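Local coordinates for ABC transporter substrate binding protein (Ribose) (Agrobacterium vitis, PDB 5DKV), which probably binds sugars for uptake by an ABC transporter, and in this crystal holds alpha-D-tagatopyranose, at residues A[212-215]-A[216-220]; A[92-95]-A[96-99]. One frame throughout, in Å; residues are numbered along the deposited sequence.

Interaction 1. Residues A[212-215]-A[216-220]; sequences QAVY and ARNPD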
loop_
_atom_site.group_PDB
_atom_site.type_symbol
_atom_site.label_atom_id
_atom_site.label_comp_id
_atom_site.label_asym_id
_atom_site.label_seq_id
_atom_site.Cartn_x
_atom_site.Cartn_y
_atom_site.Cartn_z
ATOM N N GLN A 212 20.204 -0.390 -12.045
ATOM C CA GLN A 212 21.427 -0.242 -12.815
ATOM C C GLN A 212 22.501 -1.217 -12.354
ATOM O O GLN A 212 23.197 -1.809 -13.182
ATOM C CB GLN A 212 21.949 1.186 -12.723
ATOM C CG GLN A 212 20.962 2.242 -13.186
ATOM C CD GLN A 212 20.875 2.325 -14.664
ATOM O OE1 GLN A 212 21.598 1.626 -15.378
ATOM N NE2 GLN A 212 19.996 3.195 -15.154
ATOM N N ALA A 213 22.653 -1.396 -11.044
ATOM C CA ALA A 213 23.641 -2.343 -10.531
ATOM C C ALA A 213 23.309 -3.793 -10.929
ATOM O O ALA A 213 24.175 -4.556 -11.361
ATOM C CB ALA A 213 23.737 -2.226 -9.038
ATOM N N VAL A 214 22.054 -4.178 -10.761
ATOM C CA VAL A 214 21.654 -5.541 -11.065
ATOM C C VAL A 214 21.832 -5.807 -12.559
ATOM O O VAL A 214 22.367 -6.854 -12.950
ATOM C CB VAL A 214 20.191 -5.806 -10.603
ATOM C CG1 VAL A 214 19.736 -7.213 -10.995
ATOM C CG2 VAL A 214 20.102 -5.639 -9.088
ATOM N N TYR A 215 21.428 -4.858 -13.391
ATOM C CA TYR A 215 21.566 -5.014 -14.826
ATOM C C TYR A 215 23.036 -5.069 -15.241
ATOM O O TYR A 215 23.396 -5.806 -16.159
ATOM C CB TYR A 215 20.852 -3.881 -15.556
ATOM C CG TYR A 215 21.038 -3.896 -17.063
ATOM C CD1 TYR A 215 20.753 -5.022 -17.810
ATOM C CD2 TYR A 215 21.477 -2.761 -17.732
ATOM C CE1 TYR A 215 20.916 -5.022 -19.197
ATOM C CE2 TYR A 215 21.636 -2.757 -19.117
ATOM C CZ TYR A 215 21.359 -3.885 -19.830
ATOM O OH TYR A 215 21.515 -3.868 -21.190
ATOM N N ALA A 216 23.899 -4.310 -14.578
ATOM C CA ALA A 216 25.302 -4.329 -14.959
ATOM C C ALA A 216 25.931 -5.673 -14.607
ATOM O O ALA A 216 26.800 -6.155 -15.330
ATOM C CB ALA A 216 26.050 -3.205 -14.300
ATOM N N ARG A 217 25.519 -6.272 -13.492
ATOM C CA ARG A 217 26.032 -7.599 -13.120
ATOM C C ARG A 217 25.332 -8.704 -13.907
ATOM O O ARG A 217 25.871 -9.824 -14.015
ATOM C CB ARG A 217 25.866 -7.859 -11.617
ATOM C CG ARG A 217 26.789 -7.057 -10.703
ATOM C CD ARG A 217 26.593 -7.473 -9.231
ATOM N NE ARG A 217 25.223 -7.228 -8.748
ATOM C CZ ARG A 217 24.845 -6.174 -8.017
ATOM N NH1 ARG A 217 25.726 -5.233 -7.653
ATOM N NH2 ARG A 217 23.574 -6.058 -7.640
ATOM N N ASN A 218 24.142 -8.393 -14.436
ATOM C CA ASN A 218 23.297 -9.355 -15.155
ATOM C C ASN A 218 22.707 -8.790 -16.448
ATOM O O ASN A 218 21.521 -8.417 -16.471
ATOM C CB ASN A 218 22.134 -9.811 -14.272
ATOM C CG ASN A 218 22.581 -10.400 -12.964
ATOM O OD1 ASN A 218 22.817 -11.615 -12.864
ATOM N ND2 ASN A 218 22.656 -9.569 -11.931
ATOM N N PRO A 219 23.514 -8.714 -17.526
ATOM C CA PRO A 219 23.038 -8.173 -18.808
ATOM C C PRO A 219 21.857 -8.943 -19.366
ATOM O O PRO A 219 21.156 -8.404 -20.210
ATOM C CB PRO A 219 24.259 -8.287 -19.735
ATOM C CG PRO A 219 25.290 -9.031 -18.980
ATOM C CD PRO A 219 24.968 -8.942 -17.536
ATOM N N ASP A 220 21.627 -10.157 -18.870
ATOM C CA ASP A 220 20.511 -10.982 -19.316
ATOM C C ASP A 220 19.254 -10.826 -18.428
ATOM O O ASP A 220 18.310 -11.603 -18.574
ATOM C CB ASP A 220 20.942 -12.460 -19.371
ATOM C CG ASP A 220 21.501 -12.983 -18.034
ATOM O OD1 ASP A 220 21.843 -12.180 -17.141
ATOM O OD2 ASP A 220 21.620 -14.218 -17.881
HETATM O O HOH W 1 21.901 -6.217 -21.996
#
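A chi1 of -56° sets N218 CG beside its own backbone N, and the amide thereby folds back to V214 at the C-terminal end of helix 204-217. N218 is the C-cap of this helix, the first residue to leave helical geometry. N218 ND2 donates to V214 O at 2.9 Å, with V214 O close to the amide plane. N218 N makes a second, weak bond to V214 O at 2.8 Å and another weak one to Y215 O. Backbone and side chain of one residue thus grip one carbonyl. The other amide atom, N218 OD1, is bonded to K162, which also forms a salt bridge with D220. The last regular helical bond runs from R217 N to A213 O at 3.0 Å. The R217 chain bends at chi3 (-61°) and returns along the helix. A213 O sits 3.8 Å from the plane of the R217 guanidinium, over the middle of one face. R217 NH2 also packs on V214 CG2. The Y215 ring lies with an edge toward P219 O, 3.5 Å from Y215 CE1. Water 1 bridges the same two residues: it lies 2.5 Å from Y215 OH and donates to P219 O at 2.9 Å.

Interaction 2. Residues A[92-95]-A[96-99]; sequences PTDT and TQLV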
loop_
_atom_site.group_PDB
_atom_site.type_symbol
_atom_site.label_atom_id
_atom_site.label_comp_id
_atom_site.label_asym_id
_atom_site.label_seq_id
_atom_site.Cartn_x
_atom_site.Cartn_y
_atom_site.Cartn_z
ATOM N N PRO A 92 -0.152 2.249 10.455
ATOM C CA PRO A 92 1.068 2.235 11.285
ATOM C C PRO A 92 2.285 1.928 10.457
ATOM O O PRO A 92 2.215 1.052 9.607
ATOM C CB PRO A 92 0.807 1.119 12.304
ATOM C CG PRO A 92 -0.212 0.202 11.609
ATOM C CD PRO A 92 -1.078 1.156 10.818
ATOM N N THR A 93 3.371 2.648 10.701
ATOM C CA THR A 93 4.589 2.465 9.938
ATOM C C THR A 93 5.521 1.413 10.513
ATOM O O THR A 93 6.614 1.219 10.002
ATOM C CB THR A 93 5.369 3.802 9.825
ATOM O OG1 THR A 93 5.482 4.403 11.123
ATOM C CG2 THR A 93 4.658 4.743 8.882
ATOM N N ASP A 94 5.102 0.738 11.577
ATOM C CA ASP A 94 5.888 -0.349 12.137
ATOM C C ASP A 94 4.944 -1.247 12.909
ATOM O O ASP A 94 4.105 -0.748 13.653
ATOM C CB ASP A 94 6.985 0.186 13.048
ATOM C CG ASP A 94 7.987 -0.876 13.428
ATOM O OD1 ASP A 94 9.055 -0.915 12.785
ATOM O OD2 ASP A 94 7.704 -1.664 14.362
ATOM N N THR A 95 5.087 -2.560 12.758
ATOM C CA THR A 95 4.145 -3.486 13.378
ATOM C C THR A 95 4.313 -3.596 14.895
ATOM O O THR A 95 3.379 -4.014 15.580
ATOM C CB THR A 95 4.255 -4.900 12.758
ATOM O OG1 THR A 95 5.524 -5.499 13.083
ATOM C CG2 THR A 95 4.086 -4.833 11.244
ATOM N N THR A 96 5.498 -3.245 15.402
ATOM C CA THR A 96 5.786 -3.335 16.837
ATOM C C THR A 96 5.896 -1.967 17.490
ATOM O O THR A 96 5.400 -1.769 18.602
ATOM C CB THR A 96 7.091 -4.122 17.108
ATOM O OG1 THR A 96 8.181 -3.484 16.437
ATOM C CG2 THR A 96 6.968 -5.509 16.598
ATOM N N GLN A 97 6.525 -1.011 16.807
ATOM C CA GLN A 97 6.834 0.254 17.457
ATOM C C GLN A 97 5.597 1.155 17.585
ATOM O O GLN A 97 5.612 2.102 18.351
ATOM C CB GLN A 97 7.931 1.003 16.704
ATOM C CG GLN A 97 9.316 0.342 16.736
ATOM C CD GLN A 97 9.700 -0.186 18.106
ATOM O OE1 GLN A 97 9.577 0.512 19.113
ATOM N NE2 GLN A 97 10.158 -1.431 18.152
ATOM N N LEU A 98 4.537 0.851 16.850
ATOM C CA LEU A 98 3.283 1.618 16.977
ATOM C C LEU A 98 2.332 1.015 18.003
ATOM O O LEU A 98 1.310 1.612 18.327
ATOM C CB LEU A 98 2.585 1.725 15.612
ATOM C CG LEU A 98 2.898 3.017 14.813
ATOM C CD1 LEU A 98 2.202 4.244 15.429
ATOM C CD2 LEU A 98 4.386 3.234 14.676
ATOM N N VAL A 99 2.684 -0.138 18.559
ATOM C CA VAL A 99 1.780 -0.806 19.494
ATOM C C VAL A 99 1.568 0.019 20.760
ATOM O O VAL A 99 0.424 0.351 21.075
ATOM C CB VAL A 99 2.292 -2.206 19.859
ATOM C CG1 VAL A 99 1.435 -2.852 20.974
ATOM C CG2 VAL A 99 2.302 -3.057 18.620
#
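T96 turns both its backbone N and its hydroxyl to the carboxylate of D94. The T96 N to D94 OD2 bond, 2.9 Å long, defines an Asx turn in the loop between strand 87-90 and helix 99-107. T96 OG1 donates to D94 OD2 at 2.8 Å and comes in nearly along the C-O axis. Q97 N adds a third bond to D94 OD2, also 2.8 Å and fairly straight at 162°. Both backbone donors use the anti side of the oxygen and lie somewhat out of the carboxylate plane. D94 CG is anti to its backbone N (chi1 -169°), which swings the carboxylate to the side of its own carbonyl carbon, toward T96 N and Q97 N. The Q97 side chain runs beside that of D94, with Q97 CG 3.5 Å from D94 OD2. L98 faces inward: its CG meets P92 CB at 3.8 Å, and its CD2 lies 3.9 Å from T93 OG1. That hydroxyl is bonded to Q73 of helix 70-81. V99 begins the helix, and V99 CG2 rests 3.4 Å from T95 O. Three donors converge on one carboxylate oxygen, so negative charge would probably be favoured there, and the D94 side chain holds the turn ahead of the helix.

From the N terminus, interaction 2 comes first, in the lobe that contains strand 87-90. It closes the short loop leading from that strand into helix 99-107. There P92 O bonds to T117 OG1, and T117 lines the tagatose pocket. Interaction 1 follows in the other lobe, at the end of helix 204-217 and before strand 223-226. V214 and N218 pack there on L195 of strand 192-199, which ties the helix end to an outermost strand of the sheet. The two contacts are in series and neither nest nor cross. One marks a helix start, the other a helix end. Their centres are 35 Å apart, and their nearest atoms about 24 Å, with no touch.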